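Local structure of prephenate dehydratase:Amino acid-binding ACT (Brucella abortus, 6VH5) at residues A[100-105]-A[193-198]. The protein probably catalyses the decarboxylating dehydration of prephenate to phenylpyruvate in phenylalanine biosynthesis, and binds phenylalanine at its ACT domain. Residues are numbered along the deposited sequence; the frame is centred on the assembly and turned at random.
Sequences EYFLPI and VTRFVV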
ATOM      1  N   GLU A 100      -5.435 -10.862  14.727  1.00 52.15           N
ATOM      2  CA  GLU A 100      -4.907 -10.890  13.374  1.00 56.28           C
ATOM      3  C   GLU A 100      -5.462 -12.122  12.675  1.00 51.98           C
ATOM      4  O   GLU A 100      -5.997 -13.034  13.311  1.00 52.27           O
ATOM      5  CB  GLU A 100      -3.353 -10.884  13.357  1.00 57.34           C
ATOM      6  CG  GLU A 100      -2.677 -12.144  13.893  1.00 50.61           C
ATOM      7  CD  GLU A 100      -1.142 -12.159  13.696  1.00 58.71           C
ATOM      8  OE1 GLU A 100      -0.574 -11.186  13.138  1.00 55.36           O
ATOM      9  OE2 GLU A 100      -0.501 -13.162  14.094  1.00 55.36           O
ATOM     10  N   TYR A 101      -5.374 -12.131  11.352  1.00 50.42           N
ATOM     11  CA  TYR A 101      -5.877 -13.275  10.600  1.00 55.17           C
ATOM     12  C   TYR A 101      -5.111 -13.386   9.294  1.00 56.71           C
ATOM     13  O   TYR A 101      -4.870 -12.376   8.624  1.00 46.51           O
ATOM     14  CB  TYR A 101      -7.385 -13.177  10.326  1.00 57.41           C
ATOM     15  CG  TYR A 101      -7.944 -14.443   9.704  1.00 60.74           C
ATOM     16  CD1 TYR A 101      -8.185 -15.574  10.479  1.00 62.78           C
ATOM     17  CD2 TYR A 101      -8.203 -14.518   8.338  1.00 58.33           C
ATOM     18  CE1 TYR A 101      -8.681 -16.739   9.914  1.00 56.61           C
ATOM     19  CE2 TYR A 101      -8.692 -15.685   7.759  1.00 50.59           C
ATOM     20  CZ  TYR A 101      -8.934 -16.783   8.557  1.00 50.99           C
ATOM     21  OH  TYR A 101      -9.417 -17.933   7.996  1.00 59.91           O
ATOM     22  N   PHE A 102      -4.740 -14.613   8.937  1.00 58.55           N
ATOM     23  CA  PHE A 102      -4.017 -14.900   7.702  1.00 64.99           C
ATOM     24  C   PHE A 102      -4.898 -15.749   6.802  1.00 62.14           C
ATOM     25  O   PHE A 102      -5.245 -16.883   7.153  1.00 65.63           O
ATOM     26  CB  PHE A 102      -2.693 -15.614   7.995  1.00 66.80           C
ATOM     27  CG  PHE A 102      -1.696 -14.755   8.721  1.00 68.51           C
ATOM     28  CD1 PHE A 102      -1.791 -14.567  10.093  1.00 67.93           C
ATOM     29  CD2 PHE A 102      -0.660 -14.141   8.032  1.00 61.09           C
ATOM     30  CE1 PHE A 102      -0.880 -13.773  10.762  1.00 64.98           C
ATOM     31  CE2 PHE A 102       0.256 -13.344   8.693  1.00 57.89           C
ATOM     32  CZ  PHE A 102       0.146 -13.160  10.060  1.00 60.75           C
ATOM     33  N   LEU A 103      -5.241 -15.213   5.637  1.00 59.38           N
ATOM     34  CA  LEU A 103      -6.140 -15.899   4.710  1.00 65.79           C
ATOM     35  C   LEU A 103      -5.443 -16.227   3.395  1.00 59.03           C
ATOM     36  O   LEU A 103      -4.980 -15.311   2.694  1.00 53.45           O
ATOM     37  CB  LEU A 103      -7.395 -15.059   4.464  1.00 61.95           C
ATOM     38  CG  LEU A 103      -8.333 -15.573   3.378  1.00 63.44           C
ATOM     39  CD1 LEU A 103      -9.055 -16.806   3.867  1.00 64.23           C
ATOM     40  CD2 LEU A 103      -9.350 -14.479   3.066  1.00 63.29           C
ATOM     41  N   PRO A 104      -5.327 -17.499   3.024  1.00 64.23           N
ATOM     42  CA  PRO A 104      -4.852 -17.834   1.668  1.00 62.78           C
ATOM     43  C   PRO A 104      -5.841 -17.347   0.615  1.00 54.44           C
ATOM     44  O   PRO A 104      -7.037 -17.640   0.683  1.00 55.39           O
ATOM     45  CB  PRO A 104      -4.759 -19.364   1.691  1.00 55.58           C
ATOM     46  CG  PRO A 104      -4.630 -19.710   3.156  1.00 60.98           C
ATOM     47  CD  PRO A 104      -5.467 -18.688   3.880  1.00 62.85           C
ATOM     48  N   ILE A 105      -5.328 -16.591  -0.355  1.00 55.13           N
ATOM     49  CA  ILE A 105      -6.139 -15.964  -1.398  1.00 62.46           C
ATOM     50  C   ILE A 105      -6.224 -16.906  -2.598  1.00 62.36           C
ATOM     51  O   ILE A 105      -5.198 -17.320  -3.144  1.00 70.42           O
ATOM     52  CB  ILE A 105      -5.548 -14.604  -1.806  1.00 55.35           C
ATOM     53  CG1 ILE A 105      -5.551 -13.653  -0.623  1.00 52.73           C
ATOM     54  CG2 ILE A 105      -6.330 -13.994  -2.955  1.00 48.34           C
ATOM     55  CD1 ILE A 105      -6.894 -13.574   0.076  1.00 57.60           C
ATOM     56  N   VAL A 193      -1.190 -14.675   0.055  1.00 67.51           N
ATOM     57  CA  VAL A 193      -1.747 -14.582   1.401  1.00 64.65           C
ATOM     58  C   VAL A 193      -1.989 -13.122   1.763  1.00 60.26           C
ATOM     59  O   VAL A 193      -1.184 -12.245   1.428  1.00 59.98           O
ATOM     60  CB  VAL A 193      -0.814 -15.246   2.431  1.00 68.81           C
ATOM     61  CG1 VAL A 193      -1.493 -15.330   3.781  1.00 72.60           C
ATOM     62  CG2 VAL A 193      -0.419 -16.627   1.948  1.00 66.06           C
ATOM     63  N   THR A 194      -3.106 -12.862   2.435  1.00 52.86           N
ATOM     64  CA  THR A 194      -3.415 -11.547   2.983  1.00 61.09           C
ATOM     65  C   THR A 194      -3.425 -11.615   4.506  1.00 53.57           C
ATOM     66  O   THR A 194      -3.982 -12.554   5.090  1.00 50.68           O
ATOM     67  CB  THR A 194      -4.766 -11.010   2.480  1.00 60.14           C
ATOM     68  OG1 THR A 194      -4.643 -10.594   1.117  1.00 58.56           O
ATOM     69  CG2 THR A 194      -5.200  -9.798   3.322  1.00 43.97           C
ATOM     70  N   ARG A 195      -2.794 -10.637   5.144  1.00 51.28           N
ATOM     71  CA  ARG A 195      -2.800 -10.534   6.598  1.00 45.18           C
ATOM     72  C   ARG A 195      -3.770  -9.440   7.018  1.00 50.21           C
ATOM     73  O   ARG A 195      -3.628  -8.277   6.611  1.00 50.62           O
ATOM     74  CB  ARG A 195      -1.409 -10.249   7.149  1.00 45.63           C
ATOM     75  CG  ARG A 195      -1.419  -9.898   8.641  1.00 50.40           C
ATOM     76  CD  ARG A 195       0.011  -9.716   9.188  1.00 58.16           C
ATOM     77  NE  ARG A 195      -0.020  -9.636  10.639  1.00 58.67           N
ATOM     78  CZ  ARG A 195       0.625  -8.736  11.367  1.00 51.78           C
ATOM     79  NH1 ARG A 195       1.396  -7.826  10.790  1.00 51.74           N
ATOM     80  NH2 ARG A 195       0.497  -8.758  12.679  1.00 47.59           N
ATOM     81  N   PHE A 196      -4.733  -9.805   7.847  1.00 45.01           N
ATOM     82  CA  PHE A 196      -5.634  -8.823   8.416  1.00 51.94           C
ATOM     83  C   PHE A 196      -5.267  -8.554   9.871  1.00 47.97           C
ATOM     84  O   PHE A 196      -4.640  -9.383  10.538  1.00 46.67           O
ATOM     85  CB  PHE A 196      -7.091  -9.294   8.344  1.00 57.04           C
ATOM     86  CG  PHE A 196      -7.572  -9.602   6.963  1.00 58.82           C
ATOM     87  CD1 PHE A 196      -7.322 -10.839   6.384  1.00 61.43           C
ATOM     88  CD2 PHE A 196      -8.299  -8.666   6.249  1.00 61.12           C
ATOM     89  CE1 PHE A 196      -7.778 -11.132   5.116  1.00 58.57           C
ATOM     90  CE2 PHE A 196      -8.759  -8.950   4.976  1.00 64.83           C
ATOM     91  CZ  PHE A 196      -8.498 -10.184   4.408  1.00 62.33           C
ATOM     92  N   VAL A 197      -5.676  -7.380  10.353  1.00 48.85           N
ATOM     93  CA  VAL A 197      -5.707  -7.065  11.777  1.00 59.60           C
ATOM     94  C   VAL A 197      -7.148  -6.738  12.142  1.00 63.07           C
ATOM     95  O   VAL A 197      -7.874  -6.128  11.352  1.00 55.64           O
ATOM     96  CB  VAL A 197      -4.778  -5.895  12.158  1.00 59.30           C
ATOM     97  CG1 VAL A 197      -3.313  -6.339  12.120  1.00 62.40           C
ATOM     98  CG2 VAL A 197      -5.025  -4.717  11.234  1.00 54.17           C
ATOM     99  N   VAL A 198      -7.560  -7.173  13.324  1.00 64.65           N
ATOM    100  CA  VAL A 198      -8.895  -6.915  13.845  1.00 61.51           C
ATOM    101  C   VAL A 198      -8.824  -5.680  14.735  1.00 61.09           C
ATOM    102  O   VAL A 198      -8.057  -5.653  15.700  1.00 59.18           O
ATOM    103  CB  VAL A 198      -9.409  -8.134  14.622  1.00 62.84           C
ATOM    104  CG1 VAL A 198     -10.877  -7.971  14.989  1.00 72.01           C
ATOM    105  CG2 VAL A 198      -9.172  -9.401  13.804  1.00 53.70           C
TER
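Tyr-101 and Phe-196 form one hydrogen-bonded pair of an antiparallel ladder, Leu-103 and Thr-194 the next; the strands run at 158° to each other. Phe-196 N reaches Tyr-101 O at 2.7 Å in a nearly straight bond, whereas Tyr-101 N meets Phe-196 O at 3.0 Å from above the carbonyl plane. On one face of the ladder, Arg-195 turns its guanidinium edge to Glu-100, and both NH2 (2.7 Å) and NE (3.0 Å) close on the single oxygen OE1 of Glu-100, the two planes 83° apart. Because both nitrogens use OE1, OE2 can form a salt bridge with Arg-300 and accept a hydrogen bond from Ser-297 N, while Arg-195 NH1 bridges to Glu-76 and Asp-264. Arg-195 leaves the strand with CG opposite the backbone N (chi1 170°) and stays extended to NE, which lays it alongside the Phe-102 ring, its CG over the ring face in a CH-pi contact, 4.2 Å from the centroid. The other face carries Tyr-101, Leu-103, Thr-194 and Phe-196; Leu-103 CB sits at the edge of the Phe-196 ring, 4.0 Å from CE1. Just past the paired residues, Ile-105 CG1 packs 3.6 Å from Thr-194 OG1, a hydroxyl hydrogen-bonded to Asn-77 ND2. Strand 96-104 thus flanks strand 193-200 as the outermost strand, within this chain, of a mixed sheet in the periplasmic-binding-protein-like prephenate dehydratase domain, where Thr-194 is predicted to be essential for activity; Asp-264 and Arg-300 tie the charged face to the ACT domain and C-terminal tail.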